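Isocitrate dehydrogenase [NAD] subunit 2 (Saccharomyces cerevisiae, PDB 3BLX) is one of two non-identical subunits of the allosteric mitochondrial octamer that oxidatively decarboxylates isocitrate to 2-oxoglutarate with NAD(+) in the citric acid cycle, and also binds RNA. Local coordinates at residues B[250-255]-B[260-265]; B[116-121]-B[127-132]. All blocks are in the same frame, centred on the assembly; numbering follows the deposited sequence.

Contact 1: B[250-255]-B[260-265]; sequences LSDLNS and GSLGLT
D252, in the last two turns of helix 244-258, crosses the end of L262 from the loop that leads on to strand 266-271, a helix-to-strand connection of the isocitrate/isopropylmalate dehydrogenase fold. The two side chains meet at roughly a right angle, and L262 CD1 sits nearly equidistant from D252 CG and both carboxylate oxygens, 3.8 Å from OD1, an apolar contact, while OD1 takes its salt bridge from R114. By similarity D252 is a magnesium ligand and R114 a substrate-binding residue, which places this contact at the probable active site. Nearby, M221 of the neighbouring subunit 1 chain packs on L262. One turn further on, S255 points into the loop and engages it with both backbone and side chain. Its CB rests 3.8 Å from the same L262 CD1. Its carbonyl O accepts a hydrogen bond from G260 N at 3.2 Å, in the carbonyl plane and on a lone pair, although the N-H is bent to 140°. With phi at 87°, G260 has a backbone shape suited to glycine. S255 OG, anti to its own carbonyl carbon (chi1 -69°), reaches the buried T265 side chain, where it shares a hydrogen bond of 3.0 Å with OG1.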
ATOM      1  N   LEU B 250     -31.239  17.631 -22.900  1.00 35.67           N
ATOM      2  CA  LEU B 250     -32.467  17.774 -23.663  1.00 32.99           C
ATOM      3  C   LEU B 250     -32.236  18.375 -25.032  1.00 31.69           C
ATOM      4  O   LEU B 250     -32.750  17.876 -26.016  1.00 37.33           O
ATOM      5  CB  LEU B 250     -33.509  18.583 -22.896  1.00 31.81           C
ATOM      6  CG  LEU B 250     -34.068  17.840 -21.681  1.00 44.50           C
ATOM      7  CD1 LEU B 250     -35.265  18.589 -21.111  1.00 35.14           C
ATOM      8  CD2 LEU B 250     -34.425  16.405 -22.053  1.00 29.77           C
ATOM      9  N   SER B 251     -31.469  19.451 -25.112  1.00 37.21           N
ATOM     10  CA  SER B 251     -31.230  20.067 -26.402  1.00 31.22           C
ATOM     11  C   SER B 251     -30.484  19.139 -27.380  1.00 34.56           C
ATOM     12  O   SER B 251     -30.733  19.175 -28.593  1.00 42.59           O
ATOM     13  CB  SER B 251     -30.543  21.416 -26.249  1.00 35.37           C
ATOM     14  OG  SER B 251     -29.262  21.247 -25.703  1.00 48.06           O
ATOM     15  N   ASP B 252     -29.601  18.291 -26.860  1.00 39.85           N
ATOM     16  CA  ASP B 252     -28.863  17.339 -27.705  1.00 43.63           C
ATOM     17  C   ASP B 252     -29.724  16.142 -28.136  1.00 34.65           C
ATOM     18  O   ASP B 252     -29.502  15.538 -29.177  1.00 36.25           O
ATOM     19  CB  ASP B 252     -27.581  16.855 -27.004  1.00 48.74           C
ATOM     20  CG  ASP B 252     -26.348  17.722 -27.331  1.00 72.10           C
ATOM     21  OD1 ASP B 252     -26.451  18.975 -27.371  1.00 52.89           O
ATOM     22  OD2 ASP B 252     -25.256  17.136 -27.534  1.00 72.96           O
ATOM     23  N   LEU B 253     -30.706  15.807 -27.320  1.00 33.11           N
ATOM     24  CA  LEU B 253     -31.690  14.802 -27.667  1.00 31.39           C
ATOM     25  C   LEU B 253     -32.656  15.334 -28.741  1.00 28.43           C
ATOM     26  O   LEU B 253     -33.046  14.618 -29.641  1.00 23.55           O
ATOM     27  CB  LEU B 253     -32.443  14.402 -26.402  1.00 31.98           C
ATOM     28  CG  LEU B 253     -33.518  13.342 -26.439  1.00 26.83           C
ATOM     29  CD1 LEU B 253     -33.612  12.659 -25.099  1.00 40.07           C
ATOM     30  CD2 LEU B 253     -34.811  13.982 -26.779  1.00 34.33           C
ATOM     31  N   ASN B 254     -33.027  16.598 -28.643  1.00 25.40           N
ATOM     32  CA  ASN B 254     -33.845  17.233 -29.666  1.00 37.58           C
ATOM     33  C   ASN B 254     -33.150  17.232 -31.032  1.00 37.21           C
ATOM     34  O   ASN B 254     -33.753  16.938 -32.058  1.00 45.61           O
ATOM     35  CB  ASN B 254     -34.258  18.659 -29.239  1.00 28.35           C
ATOM     36  CG  ASN B 254     -35.232  18.661 -28.057  1.00 32.43           C
ATOM     37  OD1 ASN B 254     -35.766  17.610 -27.671  1.00 29.64           O
ATOM     38  ND2 ASN B 254     -35.473  19.841 -27.484  1.00 25.67           N
ATOM     39  N   SER B 255     -31.869  17.550 -31.038  1.00 37.60           N
ATOM     40  CA  SER B 255     -31.108  17.573 -32.275  1.00 42.47           C
ATOM     41  C   SER B 255     -30.943  16.168 -32.851  1.00 39.47           C
ATOM     42  O   SER B 255     -30.787  15.993 -34.060  1.00 38.15           O
ATOM     43  CB  SER B 255     -29.752  18.262 -32.064  1.00 29.45           C
ATOM     44  OG  SER B 255     -29.939  19.652 -31.831  1.00 38.02           O
ATOM     45  N   GLY B 260     -30.191  13.757 -36.206  1.00 48.62           N
ATOM     46  CA  GLY B 260     -29.275  12.668 -35.893  1.00 32.14           C
ATOM     47  C   GLY B 260     -27.881  13.172 -35.568  1.00 47.64           C
ATOM     48  O   GLY B 260     -26.935  12.382 -35.523  1.00 47.91           O
ATOM     49  N   SER B 261     -27.753  14.487 -35.348  1.00 34.93           N
ATOM     50  CA  SER B 261     -26.468  15.103 -35.015  1.00 41.38           C
ATOM     51  C   SER B 261     -26.611  16.592 -34.805  1.00 41.46           C
ATOM     52  O   SER B 261     -27.666  17.171 -35.081  1.00 44.71           O
ATOM     53  CB  SER B 261     -25.446  14.873 -36.131  1.00 49.24           C
ATOM     54  OG  SER B 261     -25.592  15.863 -37.143  1.00 43.05           O
ATOM     55  N   LEU B 262     -25.534  17.226 -34.351  1.00 37.36           N
ATOM     56  CA  LEU B 262     -25.543  18.684 -34.156  1.00 55.48           C
ATOM     57  C   LEU B 262     -25.302  19.484 -35.441  1.00 48.42           C
ATOM     58  O   LEU B 262     -25.253  20.725 -35.403  1.00 46.66           O
ATOM     59  CB  LEU B 262     -24.518  19.106 -33.097  1.00 54.71           C
ATOM     60  CG  LEU B 262     -24.599  18.568 -31.667  1.00 50.39           C
ATOM     61  CD1 LEU B 262     -26.022  18.538 -31.154  1.00 47.57           C
ATOM     62  CD2 LEU B 262     -23.977  17.189 -31.577  1.00 56.08           C
ATOM     63  N   GLY B 263     -25.164  18.763 -36.556  1.00 36.57           N
ATOM     64  CA  GLY B 263     -24.733  19.329 -37.820  1.00 38.39           C
ATOM     65  C   GLY B 263     -25.595  20.431 -38.405  1.00 46.63           C
ATOM     66  O   GLY B 263     -25.092  21.319 -39.092  1.00 50.90           O
ATOM     67  N   LEU B 264     -26.894  20.384 -38.132  1.00 39.90           N
ATOM     68  CA  LEU B 264     -27.796  21.343 -38.733  1.00 41.54           C
ATOM     69  C   LEU B 264     -28.443  22.257 -37.700  1.00 49.03           C
ATOM     70  O   LEU B 264     -29.478  22.875 -37.960  1.00 59.14           O
ATOM     71  CB  LEU B 264     -28.865  20.618 -39.567  1.00 46.29           C
ATOM     72  CG  LEU B 264     -28.320  19.458 -40.401  1.00 61.51           C
ATOM     73  CD1 LEU B 264     -29.444  18.658 -41.025  1.00 52.88           C
ATOM     74  CD2 LEU B 264     -27.341  19.961 -41.453  1.00 53.16           C
ATOM     75  N   THR B 265     -27.818  22.364 -36.537  1.00 47.84           N
ATOM     76  CA  THR B 265     -28.455  23.028 -35.411  1.00 41.33           C
ATOM     77  C   THR B 265     -27.923  24.429 -35.109  1.00 48.04           C
ATOM     78  O   THR B 265     -26.722  24.625 -34.861  1.00 46.29           O
ATOM     79  CB  THR B 265     -28.344  22.169 -34.146  1.00 59.04           C
ATOM     80  OG1 THR B 265     -28.876  20.862 -34.404  1.00 66.39           O
ATOM     81  CG2 THR B 265     -29.109  22.820 -33.006  1.00 45.43           C
TER

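Contact 2: B[116-121]-B[127-132]; sequences AKSIEG and ENVDLV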
ATOM      1  N   ALA B 116     -34.944  22.728 -32.824  1.00 31.75           N
ATOM      2  CA  ALA B 116     -34.623  21.539 -33.604  1.00 43.79           C
ATOM      3  C   ALA B 116     -35.743  21.216 -34.596  1.00 40.36           C
ATOM      4  O   ALA B 116     -36.747  20.650 -34.201  1.00 34.62           O
ATOM      5  CB  ALA B 116     -34.352  20.359 -32.697  1.00 28.22           C
ATOM      6  N   LYS B 117     -35.574  21.603 -35.866  1.00 49.75           N
ATOM      7  CA  LYS B 117     -36.605  21.365 -36.880  1.00 50.26           C
ATOM      8  C   LYS B 117     -36.168  20.380 -37.959  1.00 42.86           C
ATOM      9  O   LYS B 117     -35.009  20.363 -38.352  1.00 48.97           O
ATOM     10  CB  LYS B 117     -37.119  22.675 -37.496  1.00 35.07           C
ATOM     11  CG  LYS B 117     -38.504  22.517 -38.157  1.00 63.75           C
ATOM     12  CD  LYS B 117     -39.157  23.839 -38.588  1.00 66.30           C
ATOM     13  CE  LYS B 117     -38.671  24.334 -39.954  1.00 93.04           C
ATOM     14  NZ  LYS B 117     -39.309  25.631 -40.372  1.00 79.54           N
ATOM     15  N   SER B 118     -37.101  19.543 -38.407  1.00 48.63           N
ATOM     16  CA  SER B 118     -36.898  18.682 -39.571  1.00 58.09           C
ATOM     17  C   SER B 118     -36.755  19.526 -40.839  1.00 60.78           C
ATOM     18  O   SER B 118     -37.293  20.651 -40.915  1.00 30.08           O
ATOM     19  CB  SER B 118     -38.062  17.714 -39.723  1.00 46.15           C
ATOM     20  OG  SER B 118     -37.934  16.639 -38.813  1.00 42.43           O
ATOM     21  N   ILE B 119     -36.008  19.002 -41.812  1.00 65.95           N
ATOM     22  CA  ILE B 119     -35.857  19.667 -43.108  1.00 72.17           C
ATOM     23  C   ILE B 119     -36.829  19.046 -44.106  1.00 82.77           C
ATOM     24  O   ILE B 119     -36.805  17.829 -44.334  1.00 70.92           O
ATOM     25  CB  ILE B 119     -34.424  19.554 -43.662  1.00 78.85           C
ATOM     26  CG1 ILE B 119     -33.410  20.229 -42.730  1.00 66.24           C
ATOM     27  CG2 ILE B 119     -34.357  20.150 -45.060  1.00 94.31           C
ATOM     28  CD1 ILE B 119     -33.737  21.697 -42.387  1.00 57.93           C
ATOM     29  N   GLU B 120     -37.698  19.879 -44.676  1.00 98.38           N
ATOM     30  CA  GLU B 120     -38.677  19.422 -45.670  1.00104.25           C
ATOM     31  C   GLU B 120     -37.997  18.880 -46.921  1.00 94.79           C
ATOM     32  O   GLU B 120     -37.156  19.551 -47.524  1.00 86.30           O
ATOM     33  CB  GLU B 120     -39.647  20.550 -46.053  1.00100.21           C
ATOM     34  CG  GLU B 120     -40.731  20.800 -45.020  1.00116.63           C
ATOM     35  CD  GLU B 120     -41.491  19.529 -44.666  1.00122.77           C
ATOM     36  OE1 GLU B 120     -41.631  18.654 -45.554  1.00 90.96           O
ATOM     37  OE2 GLU B 120     -41.940  19.409 -43.500  1.00107.63           O
ATOM     38  N   GLY B 121     -38.361  17.660 -47.300  1.00 75.15           N
ATOM     39  CA  GLY B 121     -37.755  17.013 -48.449  1.00 94.25           C
ATOM     40  C   GLY B 121     -36.507  16.188 -48.165  1.00 94.15           C
ATOM     41  O   GLY B 121     -36.024  15.468 -49.041  1.00 98.35           O
ATOM     42  N   GLU B 127     -39.689  12.341 -38.207  1.00 61.25           N
ATOM     43  CA  GLU B 127     -40.352  13.295 -39.093  1.00 50.81           C
ATOM     44  C   GLU B 127     -41.257  14.272 -38.376  1.00 51.79           C
ATOM     45  O   GLU B 127     -41.813  13.973 -37.325  1.00 53.07           O
ATOM     46  CB  GLU B 127     -41.152  12.563 -40.169  1.00 66.77           C
ATOM     47  CG  GLU B 127     -40.340  11.507 -40.895  1.00102.63           C
ATOM     48  CD  GLU B 127     -40.985  11.047 -42.182  1.00114.01           C
ATOM     49  OE1 GLU B 127     -42.170  11.384 -42.399  1.00102.47           O
ATOM     50  OE2 GLU B 127     -40.303  10.349 -42.969  1.00113.89           O
ATOM     51  N   ASN B 128     -41.403  15.446 -38.975  1.00 54.22           N
ATOM     52  CA  ASN B 128     -42.320  16.462 -38.478  1.00 56.97           C
ATOM     53  C   ASN B 128     -41.978  16.958 -37.101  1.00 54.44           C
ATOM     54  O   ASN B 128     -42.855  17.325 -36.327  1.00 60.77           O
ATOM     55  CB  ASN B 128     -43.760  15.971 -38.508  1.00 67.03           C
ATOM     56  CG  ASN B 128     -44.292  15.844 -39.910  1.00 75.60           C
ATOM     57  OD1 ASN B 128     -44.775  14.781 -40.292  1.00 65.90           O
ATOM     58  ND2 ASN B 128     -44.191  16.926 -40.700  1.00 46.89           N
ATOM     59  N   VAL B 129     -40.694  16.982 -36.802  1.00 48.32           N
ATOM     60  CA  VAL B 129     -40.256  17.538 -35.541  1.00 45.80           C
ATOM     61  C   VAL B 129     -39.990  19.042 -35.671  1.00 30.77           C
ATOM     62  O   VAL B 129     -39.316  19.488 -36.580  1.00 38.77           O
ATOM     63  CB  VAL B 129     -39.062  16.729 -34.925  1.00 36.96           C
ATOM     64  CG1 VAL B 129     -38.539  15.711 -35.879  1.00 35.22           C
ATOM     65  CG2 VAL B 129     -37.955  17.639 -34.441  1.00 48.59           C
ATOM     66  N   ASP B 130     -40.559  19.821 -34.767  1.00 44.37           N
ATOM     67  CA  ASP B 130     -40.287  21.249 -34.730  1.00 57.39           C
ATOM     68  C   ASP B 130     -40.244  21.696 -33.266  1.00 48.09           C
ATOM     69  O   ASP B 130     -41.220  22.197 -32.724  1.00 34.74           O
ATOM     70  CB  ASP B 130     -41.320  22.031 -35.558  1.00 38.70           C
ATOM     71  CG  ASP B 130     -40.973  23.499 -35.683  1.00 73.70           C
ATOM     72  OD1 ASP B 130     -40.003  23.934 -35.014  1.00 77.51           O
ATOM     73  OD2 ASP B 130     -41.669  24.218 -36.440  1.00 85.00           O
ATOM     74  N   LEU B 131     -39.089  21.512 -32.639  1.00 44.06           N
ATOM     75  CA  LEU B 131     -38.966  21.682 -31.203  1.00 33.75           C
ATOM     76  C   LEU B 131     -38.253  22.969 -30.854  1.00 33.98           C
ATOM     77  O   LEU B 131     -37.346  23.386 -31.557  1.00 35.10           O
ATOM     78  CB  LEU B 131     -38.212  20.492 -30.632  1.00 21.53           C
ATOM     79  CG  LEU B 131     -38.996  19.203 -30.800  1.00 35.87           C
ATOM     80  CD1 LEU B 131     -38.149  17.968 -30.541  1.00 34.56           C
ATOM     81  CD2 LEU B 131     -40.216  19.243 -29.900  1.00 24.44           C
ATOM     82  N   VAL B 132     -38.669  23.602 -29.765  1.00 34.38           N
ATOM     83  CA  VAL B 132     -37.970  24.785 -29.260  1.00 47.02           C
ATOM     84  C   VAL B 132     -37.687  24.625 -27.762  1.00 48.51           C
ATOM     85  O   VAL B 132     -38.621  24.478 -26.971  1.00 50.20           O
ATOM     86  CB  VAL B 132     -38.768  26.092 -29.515  1.00 29.28           C
ATOM     87  CG1 VAL B 132     -38.019  27.273 -28.974  1.00 33.49           C
ATOM     88  CG2 VAL B 132     -38.995  26.273 -30.982  1.00 37.55           C
TER
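K117 lays its aliphatic chain alongside D130, the two side chains pointing the same way from a non-hydrogen-bonded pair of the antiparallel strands 109-117 and 130-136, neighbours in the mixed sheet of the dehydrogenase fold. Both CG atoms are anti to their backbone N (chi1 -159° in K117, -173° in D130), which sets the chains side by side. On the lysine, CG and CD do the touching, CD coming 3.3 Å from D130 OD2; NZ runs on past the carboxylate to 4.8 Å from OD2, too far for a salt bridge, though the opposite charges probably still attract. A long, weak ion pair joins D130 OD1 to R181. With an alanine here the carboxylate is gone, and the lysine chain is likely to be freer to turn, while R181 would probably be left without this weak partner. A116 and L131, the hydrogen-bonded pair, turn their side chains to the other face, with A116 N giving to L131 O at 2.8 Å and L131 N returning a bond to A116 O at 2.9 Å. The pairing continues beyond the strand end, where S118 N reaches V129 O at 2.9 Å. The S118 side chain points toward the same residue, and its OG accepts a weak bond from V129 N at 3.4 Å.

How the contacts relate
Following the chain from the N terminus, contact 2 comes first: strand 109-117 runs out and the chain comes back on strand 130-136, closing the short connection between these neighbouring antiparallel strands. Contact 1 closes much later, where helix 244-258 ends and the chain turns toward strand 266-271. The two loops therefore follow in series, neither nesting nor crossing. They nevertheless meet in space, with centres about 11 Å apart, because the helix of contact 1 lies on the sheet that holds contact 2: N254 O comes 3.5 Å from A116 CB, and N254 OD1 packs against L131 CD1. Strand 266-271, which the loop of contact 1 enters, flanks strand 109-117 on the side away from strand 130-136.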